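PDB 2VXG: enhancer of mRNA-decapping protein 4 homolog from Drosophila melanogaster, which seems to act in mRNA decapping during mRNA degradation and is required for silencing a subset of endogenous miRNA targets. Local coordinates for residues A[27-30]-A[31-35]; A[57-60]-A[61-65]; A[74-77]-A[78-81]; A[103-106]-A[107-111]; A[122-125]-A[126-130]. All coordinates share one frame; numbering follows the deposited sequence.

Contact 1 of 5, residues A[27-30]-A[31-35]; sequences NDLG and LVEFT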
loop_
_atom_site.group_PDB
_atom_site.type_symbol
_atom_site.label_atom_id
_atom_site.label_comp_id
_atom_site.label_asym_id
_atom_site.label_seq_id
_atom_site.Cartn_x
_atom_site.Cartn_y
_atom_site.Cartn_z
ATOM N N ASN A 27 -7.842 -5.052 -9.946
ATOM C CA ASN A 27 -8.595 -3.796 -9.821
ATOM C C ASN A 27 -9.680 -3.998 -8.752
ATOM O O ASN A 27 -10.868 -3.783 -8.973
ATOM C CB ASN A 27 -9.169 -3.374 -11.191
ATOM C CG ASN A 27 -10.018 -2.128 -11.132
ATOM O OD1 ASN A 27 -9.673 -1.157 -10.452
ATOM N ND2 ASN A 27 -11.119 -2.134 -11.881
ATOM N N ASP A 28 -9.275 -4.508 -7.608
ATOM C CA ASP A 28 -10.255 -4.830 -6.571
ATOM C C ASP A 28 -9.610 -4.602 -5.214
ATOM O O ASP A 28 -8.856 -5.426 -4.716
ATOM C CB ASP A 28 -10.756 -6.258 -6.753
ATOM C CG ASP A 28 -11.830 -6.654 -5.758
ATOM O OD1 ASP A 28 -11.919 -6.078 -4.657
ATOM O OD2 ASP A 28 -12.584 -7.581 -6.110
ATOM N N LEU A 29 -9.919 -3.465 -4.614
ATOM C CA LEU A 29 -9.290 -3.127 -3.334
ATOM C C LEU A 29 -9.706 -4.090 -2.242
ATOM O O LEU A 29 -8.938 -4.327 -1.332
ATOM C CB LEU A 29 -9.565 -1.671 -2.945
ATOM C CG LEU A 29 -8.804 -1.110 -1.723
ATOM C CD1 LEU A 29 -7.234 -1.309 -1.743
ATOM C CD2 LEU A 29 -9.174 0.346 -1.490
ATOM N N GLY A 30 -10.889 -4.679 -2.344
ATOM C CA GLY A 30 -11.321 -5.726 -1.410
ATOM C C GLY A 30 -10.434 -6.981 -1.456
ATOM O O GLY A 30 -10.146 -7.614 -0.418
ATOM N N LEU A 31 -9.993 -7.353 -2.650
ATOM C CA LEU A 31 -9.086 -8.495 -2.788
ATOM C C LEU A 31 -7.678 -8.185 -2.250
ATOM O O LEU A 31 -7.041 -9.041 -1.638
ATOM C CB LEU A 31 -9.008 -8.909 -4.249
ATOM C CG LEU A 31 -8.197 -10.177 -4.507
ATOM C CD1 LEU A 31 -8.888 -11.424 -3.806
ATOM C CD2 LEU A 31 -8.124 -10.320 -6.058
ATOM N N VAL A 32 -7.229 -6.960 -2.471
ATOM C CA VAL A 32 -6.011 -6.458 -1.878
ATOM C C VAL A 32 -6.088 -6.559 -0.353
ATOM O O VAL A 32 -5.136 -7.068 0.268
ATOM C CB VAL A 32 -5.686 -5.010 -2.334
ATOM C CG1 VAL A 32 -4.422 -4.483 -1.594
ATOM C CG2 VAL A 32 -5.478 -4.961 -3.866
ATOM N N GLU A 33 -7.187 -6.070 0.241
ATOM C CA GLU A 33 -7.381 -6.185 1.707
ATOM C C GLU A 33 -7.382 -7.609 2.216
ATOM O O GLU A 33 -6.677 -7.903 3.174
ATOM C CB GLU A 33 -8.613 -5.450 2.173
ATOM C CG GLU A 33 -8.505 -3.994 1.984
ATOM C CD GLU A 33 -9.746 -3.243 2.462
ATOM O OE1 GLU A 33 -10.192 -3.533 3.604
ATOM O OE2 GLU A 33 -10.256 -2.365 1.686
ATOM N N PHE A 34 -8.103 -8.506 1.533
ATOM C CA PHE A 34 -8.031 -9.971 1.775
ATOM C C PHE A 34 -6.580 -10.459 1.757
ATOM O O PHE A 34 -6.136 -11.208 2.645
ATOM C CB PHE A 34 -8.874 -10.708 0.683
ATOM C CG PHE A 34 -8.649 -12.233 0.607
ATOM C CD1 PHE A 34 -9.417 -13.103 1.377
ATOM C CD2 PHE A 34 -7.715 -12.758 -0.270
ATOM C CE1 PHE A 34 -9.246 -14.474 1.302
ATOM C CE2 PHE A 34 -7.528 -14.102 -0.366
ATOM C CZ PHE A 34 -8.293 -14.981 0.417
ATOM N N THR A 35 -5.836 -10.044 0.738
ATOM C CA THR A 35 -4.432 -10.424 0.618
ATOM C C THR A 35 -3.657 -9.917 1.846
ATOM O O THR A 35 -2.928 -10.690 2.445
ATOM C CB THR A 35 -3.809 -9.906 -0.700
ATOM O OG1 THR A 35 -4.654 -10.298 -1.783
ATOM C CG2 THR A 35 -2.393 -10.425 -0.932
#

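Contact 2 of 5, residues A[57-60]-A[61-65]; sequences LLSL and IQQIS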
loop_
_atom_site.group_PDB
_atom_site.type_symbol
_atom_site.label_atom_id
_atom_site.label_comp_id
_atom_site.label_asym_id
_atom_site.label_seq_id
_atom_site.Cartn_x
_atom_site.Cartn_y
_atom_site.Cartn_z
ATOM N N LEU A 57 5.193 -2.427 -4.090
ATOM C CA LEU A 57 5.023 -1.433 -3.023
ATOM C C LEU A 57 4.340 -0.176 -3.538
ATOM O O LEU A 57 3.408 0.314 -2.886
ATOM C CB LEU A 57 6.375 -1.084 -2.386
ATOM C CG LEU A 57 7.053 -2.176 -1.572
ATOM C CD1 LEU A 57 8.458 -1.806 -1.275
ATOM C CD2 LEU A 57 6.283 -2.434 -0.297
ATOM N N LEU A 58 4.790 0.354 -4.690
ATOM C CA LEU A 58 4.245 1.627 -5.255
ATOM C C LEU A 58 2.791 1.483 -5.732
ATOM O O LEU A 58 1.984 2.391 -5.608
ATOM C CB LEU A 58 5.109 2.156 -6.383
ATOM C CG LEU A 58 6.489 2.724 -5.978
ATOM C CD1 LEU A 58 7.426 3.057 -7.156
ATOM C CD2 LEU A 58 6.383 3.915 -4.998
ATOM N N SER A 59 2.468 0.333 -6.293
ATOM C CA SER A 59 1.073 -0.017 -6.664
ATOM C C SER A 59 0.139 -0.152 -5.439
ATOM O O SER A 59 -0.985 0.333 -5.453
ATOM C CB SER A 59 1.084 -1.324 -7.468
ATOM O OG SER A 59 -0.232 -1.764 -7.834
ATOM N N LEU A 60 0.606 -0.829 -4.407
ATOM C CA LEU A 60 -0.124 -0.978 -3.156
ATOM C C LEU A 60 -0.390 0.403 -2.570
ATOM O O LEU A 60 -1.537 0.717 -2.208
ATOM C CB LEU A 60 0.680 -1.865 -2.188
ATOM C CG LEU A 60 0.128 -2.297 -0.846
ATOM C CD1 LEU A 60 -1.180 -3.075 -1.151
ATOM C CD2 LEU A 60 1.154 -3.183 -0.081
ATOM N N ILE A 61 0.632 1.257 -2.564
ATOM C CA ILE A 61 0.467 2.641 -2.084
ATOM C C ILE A 61 -0.626 3.375 -2.900
ATOM O O ILE A 61 -1.522 4.026 -2.312
ATOM C CB ILE A 61 1.788 3.481 -2.157
ATOM C CG1 ILE A 61 2.734 3.081 -1.011
ATOM C CG2 ILE A 61 1.478 4.983 -2.041
ATOM C CD1 ILE A 61 4.172 3.605 -1.191
ATOM N N GLN A 62 -0.556 3.236 -4.195
ATOM C CA GLN A 62 -1.509 3.785 -5.079
ATOM C C GLN A 62 -2.952 3.313 -4.814
ATOM O O GLN A 62 -3.850 4.089 -4.624
ATOM C CB GLN A 62 -1.033 3.546 -6.492
ATOM C CG GLN A 62 -1.784 4.243 -7.529
ATOM C CD GLN A 62 -3.000 3.498 -7.997
ATOM O OE1 GLN A 62 -2.912 2.352 -8.381
ATOM N NE2 GLN A 62 -4.123 4.145 -7.992
ATOM N N GLN A 63 -3.115 2.022 -4.724
ATOM C CA GLN A 63 -4.412 1.389 -4.638
ATOM C C GLN A 63 -5.118 1.616 -3.288
ATOM O O GLN A 63 -6.320 1.878 -3.260
ATOM C CB GLN A 63 -4.309 -0.103 -4.948
ATOM C CG GLN A 63 -3.923 -0.324 -6.425
ATOM C CD GLN A 63 -4.364 -1.630 -6.980
ATOM O OE1 GLN A 63 -5.221 -2.306 -6.432
ATOM N NE2 GLN A 63 -3.738 -2.025 -8.085
ATOM N N ILE A 64 -4.363 1.514 -2.206
ATOM C CA ILE A 64 -4.886 1.729 -0.864
ATOM C C ILE A 64 -5.371 3.203 -0.763
ATOM O O ILE A 64 -6.464 3.473 -0.231
ATOM C CB ILE A 64 -3.852 1.418 0.238
ATOM C CG1 ILE A 64 -3.550 -0.089 0.315
ATOM C CG2 ILE A 64 -4.393 1.937 1.618
ATOM C CD1 ILE A 64 -2.380 -0.451 1.234
ATOM N N SER A 65 -4.551 4.130 -1.257
ATOM C CA SER A 65 -4.850 5.566 -1.148
ATOM C C SER A 65 -5.831 6.097 -2.187
ATOM O O SER A 65 -6.387 7.205 -2.017
ATOM C CB SER A 65 -3.604 6.430 -1.173
ATOM O OG SER A 65 -2.989 6.520 -2.440
HETATM O O HOH W 1 -1.842 0.086 -9.224
#

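Contact 3 of 5, residues A[74-77]-A[78-81]; sequences LKQR and YLNE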
loop_
_atom_site.group_PDB
_atom_site.type_symbol
_atom_site.label_atom_id
_atom_site.label_comp_id
_atom_site.label_asym_id
_atom_site.label_seq_id
_atom_site.Cartn_x
_atom_site.Cartn_y
_atom_site.Cartn_z
ATOM N N LEU A 74 -5.326 -1.506 9.272
ATOM C CA LEU A 74 -4.635 -2.460 8.419
ATOM C C LEU A 74 -4.023 -1.717 7.209
ATOM O O LEU A 74 -2.810 -1.768 6.987
ATOM C CB LEU A 74 -5.558 -3.615 8.023
ATOM C CG LEU A 74 -4.980 -4.521 6.933
ATOM C CD1 LEU A 74 -3.647 -5.097 7.372
ATOM C CD2 LEU A 74 -5.986 -5.590 6.489
ATOM N N LYS A 75 -4.855 -0.981 6.465
ATOM C CA LYS A 75 -4.387 -0.308 5.271
ATOM C C LYS A 75 -3.404 0.838 5.608
ATOM O O LYS A 75 -2.447 1.061 4.849
ATOM C CB LYS A 75 -5.568 0.167 4.386
ATOM C CG LYS A 75 -6.272 -1.022 3.659
ATOM C CD LYS A 75 -7.401 -0.607 2.677
ATOM C CE LYS A 75 -8.556 0.096 3.438
ATOM N NZ LYS A 75 -9.734 0.449 2.574
ATOM N N GLN A 76 -3.631 1.531 6.721
ATOM C CA GLN A 76 -2.721 2.613 7.131
ATOM C C GLN A 76 -1.365 2.058 7.433
ATOM O O GLN A 76 -0.361 2.589 7.017
ATOM C CB GLN A 76 -3.193 3.354 8.376
ATOM C CG GLN A 76 -2.284 4.575 8.786
ATOM C CD GLN A 76 -1.976 5.539 7.626
ATOM O OE1 GLN A 76 -2.810 5.749 6.758
ATOM N NE2 GLN A 76 -0.760 6.131 7.618
ATOM N N ARG A 77 -1.358 0.973 8.198
ATOM C CA ARG A 77 -0.119 0.347 8.595
ATOM C C ARG A 77 0.651 -0.150 7.374
ATOM O O ARG A 77 1.872 0.028 7.302
ATOM C CB ARG A 77 -0.410 -0.763 9.617
ATOM C CG ARG A 77 0.797 -1.285 10.327
ATOM C CD ARG A 77 1.360 -2.535 9.687
ATOM N NE ARG A 77 0.414 -3.653 9.777
ATOM C CZ ARG A 77 0.743 -4.920 9.961
ATOM N NH1 ARG A 77 2.022 -5.279 10.113
ATOM N NH2 ARG A 77 -0.229 -5.836 10.010
ATOM N N TYR A 78 -0.045 -0.745 6.390
ATOM C CA TYR A 78 0.598 -1.034 5.090
ATOM C C TYR A 78 1.054 0.178 4.321
ATOM O O TYR A 78 2.088 0.113 3.672
ATOM C CB TYR A 78 -0.253 -1.935 4.180
ATOM C CG TYR A 78 0.032 -3.399 4.500
ATOM C CD1 TYR A 78 0.844 -4.183 3.670
ATOM C CD2 TYR A 78 -0.460 -3.966 5.665
ATOM C CE1 TYR A 78 1.119 -5.525 3.993
ATOM C CE2 TYR A 78 -0.189 -5.283 6.004
ATOM C CZ TYR A 78 0.603 -6.057 5.168
ATOM O OH TYR A 78 0.875 -7.381 5.512
ATOM N N LEU A 79 0.293 1.275 4.364
ATOM C CA LEU A 79 0.752 2.515 3.726
ATOM C C LEU A 79 2.037 2.963 4.389
ATOM O O LEU A 79 2.976 3.335 3.703
ATOM C CB LEU A 79 -0.250 3.652 3.879
ATOM C CG LEU A 79 -1.466 3.632 2.993
ATOM C CD1 LEU A 79 -2.208 4.952 3.264
ATOM C CD2 LEU A 79 -1.061 3.409 1.535
ATOM N N ASN A 80 2.031 2.952 5.716
ATOM C CA ASN A 80 3.238 3.234 6.519
ATOM C C ASN A 80 4.438 2.381 6.110
ATOM O O ASN A 80 5.491 2.912 5.787
ATOM C CB ASN A 80 2.974 3.019 8.010
ATOM C CG ASN A 80 2.079 4.117 8.641
ATOM O OD1 ASN A 80 1.853 5.169 8.050
ATOM N ND2 ASN A 80 1.573 3.851 9.856
ATOM N N GLU A 81 4.275 1.058 6.172
ATOM C CA GLU A 81 5.374 0.128 5.866
ATOM C C GLU A 81 5.798 0.194 4.432
ATOM O O GLU A 81 6.984 0.198 4.161
ATOM C CB GLU A 81 5.039 -1.314 6.197
ATOM C CG GLU A 81 4.775 -1.578 7.640
ATOM C CD GLU A 81 5.966 -1.629 8.545
ATOM O OE1 GLU A 81 7.151 -1.529 8.120
ATOM O OE2 GLU A 81 5.687 -1.793 9.751
#

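Contact 4 of 5, residues A[103-106]-A[107-111]; sequences ELYR and NCQQF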
loop_
_atom_site.group_PDB
_atom_site.type_symbol
_atom_site.label_atom_id
_atom_site.label_comp_id
_atom_site.label_asym_id
_atom_site.label_seq_id
_atom_site.Cartn_x
_atom_site.Cartn_y
_atom_site.Cartn_z
ATOM N N GLU A 103 0.500 11.873 -5.726
ATOM C CA GLU A 103 -0.892 11.442 -5.723
ATOM C C GLU A 103 -1.328 10.872 -4.363
ATOM O O GLU A 103 -2.451 11.118 -3.932
ATOM C CB GLU A 103 -1.121 10.399 -6.827
ATOM C CG GLU A 103 -2.589 10.119 -7.168
ATOM C CD GLU A 103 -3.417 11.358 -7.642
ATOM O OE1 GLU A 103 -2.847 12.412 -7.947
ATOM O OE2 GLU A 103 -4.670 11.255 -7.729
ATOM N N LEU A 104 -0.444 10.125 -3.698
ATOM C CA LEU A 104 -0.675 9.660 -2.339
ATOM C C LEU A 104 -0.941 10.863 -1.428
ATOM O O LEU A 104 -1.906 10.883 -0.675
ATOM C CB LEU A 104 0.534 8.851 -1.823
ATOM C CG LEU A 104 0.532 8.576 -0.311
ATOM C CD1 LEU A 104 -0.639 7.690 0.112
ATOM C CD2 LEU A 104 1.856 7.988 0.163
ATOM N N TYR A 105 -0.076 11.874 -1.534
ATOM C CA TYR A 105 -0.234 13.106 -0.780
ATOM C C TYR A 105 -1.585 13.781 -0.987
ATOM O O TYR A 105 -2.240 14.160 -0.022
ATOM C CB TYR A 105 0.874 14.100 -1.149
ATOM C CG TYR A 105 0.985 15.197 -0.122
ATOM C CD1 TYR A 105 1.858 15.079 0.943
ATOM C CD2 TYR A 105 0.201 16.343 -0.215
ATOM C CE1 TYR A 105 1.964 16.040 1.868
ATOM C CE2 TYR A 105 0.289 17.329 0.724
ATOM C CZ TYR A 105 1.178 17.164 1.777
ATOM O OH TYR A 105 1.289 18.127 2.723
ATOM N N ARG A 106 -1.969 13.895 -2.264
ATOM C CA ARG A 106 -3.204 14.543 -2.703
ATOM C C ARG A 106 -4.404 13.776 -2.155
ATOM O O ARG A 106 -5.331 14.362 -1.627
ATOM C CB ARG A 106 -3.222 14.664 -4.264
ATOM C CG ARG A 106 -4.416 15.439 -4.936
ATOM C CD ARG A 106 -3.990 16.019 -6.351
ATOM N NE ARG A 106 -5.066 16.566 -7.196
ATOM C CZ ARG A 106 -5.379 17.862 -7.387
ATOM N NH1 ARG A 106 -4.757 18.852 -6.753
ATOM N NH2 ARG A 106 -6.375 18.173 -8.205
ATOM N N ASN A 107 -4.366 12.445 -2.253
ATOM C CA ASN A 107 -5.401 11.622 -1.653
ATOM C C ASN A 107 -5.507 11.710 -0.141
ATOM O O ASN A 107 -6.626 11.676 0.407
ATOM C CB ASN A 107 -5.234 10.147 -2.070
ATOM C CG ASN A 107 -5.673 9.905 -3.497
ATOM O OD1 ASN A 107 -4.964 9.294 -4.294
ATOM N ND2 ASN A 107 -6.827 10.392 -3.828
ATOM N N CYS A 108 -4.355 11.767 0.535
ATOM C CA CYS A 108 -4.322 11.934 1.993
ATOM C C CYS A 108 -4.888 13.284 2.367
ATOM O O CYS A 108 -5.646 13.386 3.320
ATOM C CB CYS A 108 -2.887 11.806 2.563
ATOM S SG CYS A 108 -2.190 10.121 2.490
ATOM N N GLN A 109 -4.538 14.318 1.606
ATOM C CA GLN A 109 -5.119 15.648 1.864
ATOM C C GLN A 109 -6.670 15.627 1.770
ATOM O O GLN A 109 -7.364 16.222 2.603
ATOM C CB GLN A 109 -4.501 16.703 0.934
ATOM C CG GLN A 109 -5.283 16.941 -0.315
ATOM C CD GLN A 109 -4.562 17.688 -1.456
ATOM O OE1 GLN A 109 -3.322 17.941 -1.437
ATOM N NE2 GLN A 109 -5.354 18.016 -2.471
ATOM N N GLN A 110 -7.205 14.908 0.787
ATOM C CA GLN A 110 -8.670 14.781 0.623
ATOM C C GLN A 110 -9.282 13.956 1.742
ATOM O O GLN A 110 -10.340 14.301 2.259
ATOM C CB GLN A 110 -9.018 14.231 -0.763
ATOM C CG GLN A 110 -8.553 15.212 -1.861
ATOM C CD GLN A 110 -9.248 16.560 -1.757
ATOM O OE1 GLN A 110 -10.477 16.632 -1.812
ATOM N NE2 GLN A 110 -8.476 17.628 -1.595
ATOM N N PHE A 111 -8.592 12.900 2.145
ATOM C CA PHE A 111 -9.014 12.099 3.281
ATOM C C PHE A 111 -9.097 12.887 4.588
ATOM O O PHE A 111 -10.080 12.790 5.331
ATOM C CB PHE A 111 -8.057 10.937 3.492
ATOM C CG PHE A 111 -8.302 10.192 4.767
ATOM C CD1 PHE A 111 -9.339 9.290 4.845
ATOM C CD2 PHE A 111 -7.461 10.365 5.870
ATOM C CE1 PHE A 111 -9.550 8.551 6.006
ATOM C CE2 PHE A 111 -7.684 9.652 7.056
ATOM C CZ PHE A 111 -8.752 8.735 7.098
#

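Contact 5 of 5, residues A[122-125]-A[126-130]; sequences SNVR and LLMKA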
loop_
_atom_site.group_PDB
_atom_site.type_symbol
_atom_site.label_atom_id
_atom_site.label_comp_id
_atom_site.label_asym_id
_atom_site.label_seq_id
_atom_site.Cartn_x
_atom_site.Cartn_y
_atom_site.Cartn_z
ATOM N N SER A 122 -4.614 11.510 12.444
ATOM C CA SER A 122 -3.294 12.050 12.789
ATOM C C SER A 122 -2.203 11.187 12.173
ATOM O O SER A 122 -1.168 11.695 11.770
ATOM C CB SER A 122 -3.115 12.189 14.313
ATOM O OG SER A 122 -4.021 13.156 14.788
ATOM N N ASN A 123 -2.479 9.895 12.047
ATOM C CA ASN A 123 -1.569 8.976 11.380
ATOM C C ASN A 123 -1.351 9.373 9.910
ATOM O O ASN A 123 -0.228 9.386 9.420
ATOM C CB ASN A 123 -2.095 7.536 11.485
ATOM C CG ASN A 123 -2.266 7.091 12.928
ATOM O OD1 ASN A 123 -1.353 6.537 13.523
ATOM N ND2 ASN A 123 -3.424 7.426 13.523
ATOM N N VAL A 124 -2.440 9.741 9.233
ATOM C CA VAL A 124 -2.329 10.203 7.851
ATOM C C VAL A 124 -1.624 11.575 7.811
ATOM O O VAL A 124 -0.789 11.823 6.917
ATOM C CB VAL A 124 -3.694 10.232 7.165
ATOM C CG1 VAL A 124 -3.654 10.965 5.817
ATOM C CG2 VAL A 124 -4.230 8.800 6.979
ATOM N N ARG A 125 -1.918 12.457 8.774
ATOM C CA ARG A 125 -1.213 13.725 8.816
ATOM C C ARG A 125 0.299 13.521 9.007
ATOM O O ARG A 125 1.100 14.185 8.365
ATOM C CB ARG A 125 -1.787 14.658 9.882
ATOM C CG ARG A 125 -3.226 15.159 9.587
ATOM C CD ARG A 125 -3.703 15.989 10.806
ATOM N NE ARG A 125 -3.035 17.281 10.829
ATOM C CZ ARG A 125 -2.662 17.949 11.922
ATOM N NH1 ARG A 125 -2.887 17.468 13.138
ATOM N NH2 ARG A 125 -2.036 19.118 11.788
ATOM N N LEU A 126 0.670 12.550 9.826
ATOM C CA LEU A 126 2.068 12.249 10.020
ATOM C C LEU A 126 2.653 11.663 8.734
ATOM O O LEU A 126 3.802 11.948 8.377
ATOM C CB LEU A 126 2.242 11.208 11.147
ATOM C CG LEU A 126 3.697 10.804 11.405
ATOM C CD1 LEU A 126 4.461 11.997 11.908
ATOM C CD2 LEU A 126 3.730 9.650 12.398
ATOM N N LEU A 127 1.901 10.787 8.082
ATOM C CA LEU A 127 2.340 10.241 6.826
ATOM C C LEU A 127 2.641 11.325 5.781
ATOM O O LEU A 127 3.629 11.189 5.061
ATOM C CB LEU A 127 1.386 9.150 6.323
ATOM C CG LEU A 127 1.750 8.391 5.022
ATOM C CD1 LEU A 127 2.729 7.227 5.188
ATOM C CD2 LEU A 127 0.467 7.872 4.319
ATOM N N MET A 128 1.806 12.373 5.716
ATOM C CA MET A 128 1.962 13.492 4.795
ATOM C C MET A 128 3.269 14.269 5.063
ATOM O O MET A 128 3.986 14.639 4.131
ATOM C CB MET A 128 0.732 14.402 4.886
ATOM C CG MET A 128 -0.542 13.778 4.343
ATOM S SD MET A 128 -2.036 14.682 4.745
ATOM C CE MET A 128 -2.791 13.733 6.048
ATOM N N LYS A 129 3.642 14.410 6.332
ATOM C CA LYS A 129 5.003 14.941 6.676
ATOM C C LYS A 129 6.160 14.046 6.213
ATOM O O LYS A 129 7.178 14.527 5.690
ATOM C CB LYS A 129 5.161 15.153 8.176
ATOM C CG LYS A 129 4.360 16.241 8.748
ATOM C CD LYS A 129 4.826 17.644 8.340
ATOM C CE LYS A 129 3.721 18.657 8.643
ATOM N NZ LYS A 129 4.188 20.059 8.556
ATOM N N ALA A 130 6.019 12.745 6.420
ATOM C CA ALA A 130 7.028 11.794 6.000
ATOM C C ALA A 130 7.219 11.827 4.491
ATOM O O ALA A 130 8.343 11.702 4.012
ATOM C CB ALA A 130 6.638 10.396 6.415
#

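Contact 1 of 5, residues A[27-30]-A[31-35]
D28 and L31 meet at about a right angle where helix 29-38 begins. The carboxylate of D28 bends back over the first turn, and its OD1 accepts from L31 N at 3.1 Å. The bond is bent, 148° at the hydrogen, and the amide arrives from above the carboxylate plane, 69° out of it, rather than within that plane. With D28 CG anti to the backbone N (chi1 -177°), the carboxylate lies beside the carbonyl and can reach the L31 amide. CG of D28 also lies in van der Waals contact with L31 CB, at 3.9 Å. The main chain repeats the grip: D28 O takes V32 N at 3.2 Å in a nearly straight bond and L31 N only weakly.

On another side of the turn, L29 crosses both V32 and E33 at a slant. Its CD1 branch comes to 4.1 Å from V32 CB, while its CG lies 3.9 Å from E33 OE2, an oxygen whose charge is paired with K75 in a salt bridge. Further along, L31 O accepts from T35 N and T35 OG1 on opposite faces of its plane, the hydroxyl at 2.7 Å. L31 and F34 touch helix 2-13, and V32 helices 16-25 and 54-66. A side-chain acceptor in front of the first turn, bonded to the amide three residues on, is the classic N-cap of an alpha-helix.

Contact 2 of 5, residues A[57-60]-A[61-65]
L60 CG stands anti to the backbone N (chi1 -175°), whereas I64 CG1 is anti to the carbonyl carbon (chi1 -69°) with CD1 extended beyond it (chi2 171°); these settings lay the two side chains alongside each other, pointing the same way. They touch through their ends, L60 CD1 to I64 CD1 at 3.7 Å. L60 CG is equally close to that methyl, so the isoleucine terminus rests against the branch point as well as one arm of the leucine. I64 N donates to L60 O at 2.9 Å.

One turn round, L58 CD2 and I61 CD1 are only loosely apposed, 4.4 Å apart. These apolar groups form the inward side of helix 54-66, a central helix of this all-helical C-terminal domain. Here I61 meets helices 73-85 and 91-114, I64 meets helix 73-85, and L60 reaches V32 and L36 of helix 29-38.

The polar side of the helix is organised by a water. It gives a hydrogen to Q62 OE1 at 2.6 Å, accepts from Q63 NE2 at 3.1 Å and bonds S59 OG at 2.8 Å, bridging three side chains spread over one turn. Q62 bends at chi2 to bring its amide back to this point, while Q63 runs extended beyond CG; its NE2 also donates to L24 O, which helps fix the amide's rotation. At the end of the segment, S65 OG donates to I61 O at 2.9 Å, from the opposite face of that carbonyl to S65 N.

Contact 3 of 5, residues A[74-77]-A[78-81]
The R77 guanidinium has one atom of the Y78 ring, CE2, over one face, 3.9 Å above its plane and offset toward the rim. The planes are inclined at 62°, so this is no parallel stack, and from the ring's side R77 NH2 approaches obliquely. At the edge of the ring, in its plane, lies L74 O, 3.5 Å from Y78 CD2, while L74 CD1 packs alongside, 3.7 Å from Y78 CE2. Bends at chi2 and chi3 turn the arginine so that it runs beside the tyrosine, the two pointing in the same direction.

Helix 73-85, which carries all of these groups, sits between helices 54-66 and 121-134 in the helical domain. Y78 and L79 press on I64 of the former, and the Y78 hydroxyl is hydrogen-bonded to S41 OG.

On the side facing helix 121-134, the amides of Q76 and N80 are turned 76° against each other. Q76 NE2 donates to N80 OD1 at 2.8 Å, but the bond is weak, bent to 125°. Q76 OE1, bonded to H71 NE2, also touches L79 CD1 at 3.6 Å. R77 NH1 and E81 OE2 remain 5.1 Å apart, too far for a salt bridge.

Contact 4 of 5, residues A[103-106]-A[107-111]
Helix 91-114, the longest of the domain, lays L104 and C108 one turn apart on its buried side. L104 CD1 meets C108 SG at 3.7 Å. The leucine reaches forward because CG is anti to its backbone N (chi1 167°); the sulfur instead leans back toward the preceding turn, anti to the carbonyl carbon (chi1 -70°). That tilt also brings C108 SG to 3.3 Å from L104 O, the carbonyl that accepts from C108 N at 2.9 Å.

This pair faces two neighbouring helices. L104 packs on I61 and S65 of helix 54-66 and on I131 of helix 121-134, and C108 lies against V124 and M128 of helix 121-134, an antiparallel partner that follows in the chain.

Y105 projects beside this face, touching M128, and its ring forms a cation-pi contact with R135. Q109 N bonds Y105 O at 2.8 Å. The exposed R106 is extended from CG to NE, but the placement of the Q109 side chain beside it is doubtful, because Q109 CG sits too close to R106 O in the model. E103 and N107 meet at a slant, and N107 N bonds E103 O at 2.9 Å.

Contact 5 of 5, residues A[122-125]-A[126-130]
The methyl end of M128 curls back across the preceding turn onto V124 and R125, but the model places it too near V124 for its exact position to be trusted. The direction of the side chain is clearer than its last atom. M128 CG lies anti to the carbonyl carbon (chi1 -69°) and 3.2 Å from V124 O; SD follows in an extended step, and the chain then bends at chi3 (-104°) to return the methyl toward the earlier segment. M128 thereby crosses both V124 and R125 obliquely. SD is 4.2 Å from V124 CG1, a looser approach, and as modelled, with the same doubt, the methyl also lies near R125 CG.

V124 and M128 are buried on the side of helix 121-134 that packs against helix 91-114; another neighbour is helix 73-85. Both residues meet C108 of the former, with F111 and I112 extending the apolar surface, while L127 turns to Q76, N80 and L83 of the latter.

Regular alpha-helical bonding holds the side chains at this spacing. M128 N donates to V124 O at 2.9 Å (153° at the hydrogen), and L127 N to N123 O at the same length. L126 N binds S122 O at 2.8 Å; the longer bond of K129 N to R125 O, 3.3 Å, lies on the exposed side. There K129 CG, anti to the carbonyl carbon, lies 3.9 Å from R125 O.

How the contacts relate
Contacts 1 to 5 follow one another along the chain and sit on five helices packed side by side. Contact 2 is the most central, about 4 Å from the chain's centre, and touches three others: V32 CG1 meets L60 CD1 at 3.6 Å (contact 1), I64 CG2 meets L79 CD2 at 3.6 Å (contact 3), and I61 CG2 meets L104 CD2 at 3.7 Å (contact 4). A salt bridge from E33 OE2 to K75 NZ, 3.0 Å, ties contact 1 to contact 3. Contact 5 packs on contacts 3 and 4, with F111 CE2 to V124 CG2 at 3.6 Å. Contacts 1 and 5, centres about 23 Å apart, lie on opposite sides of the centre.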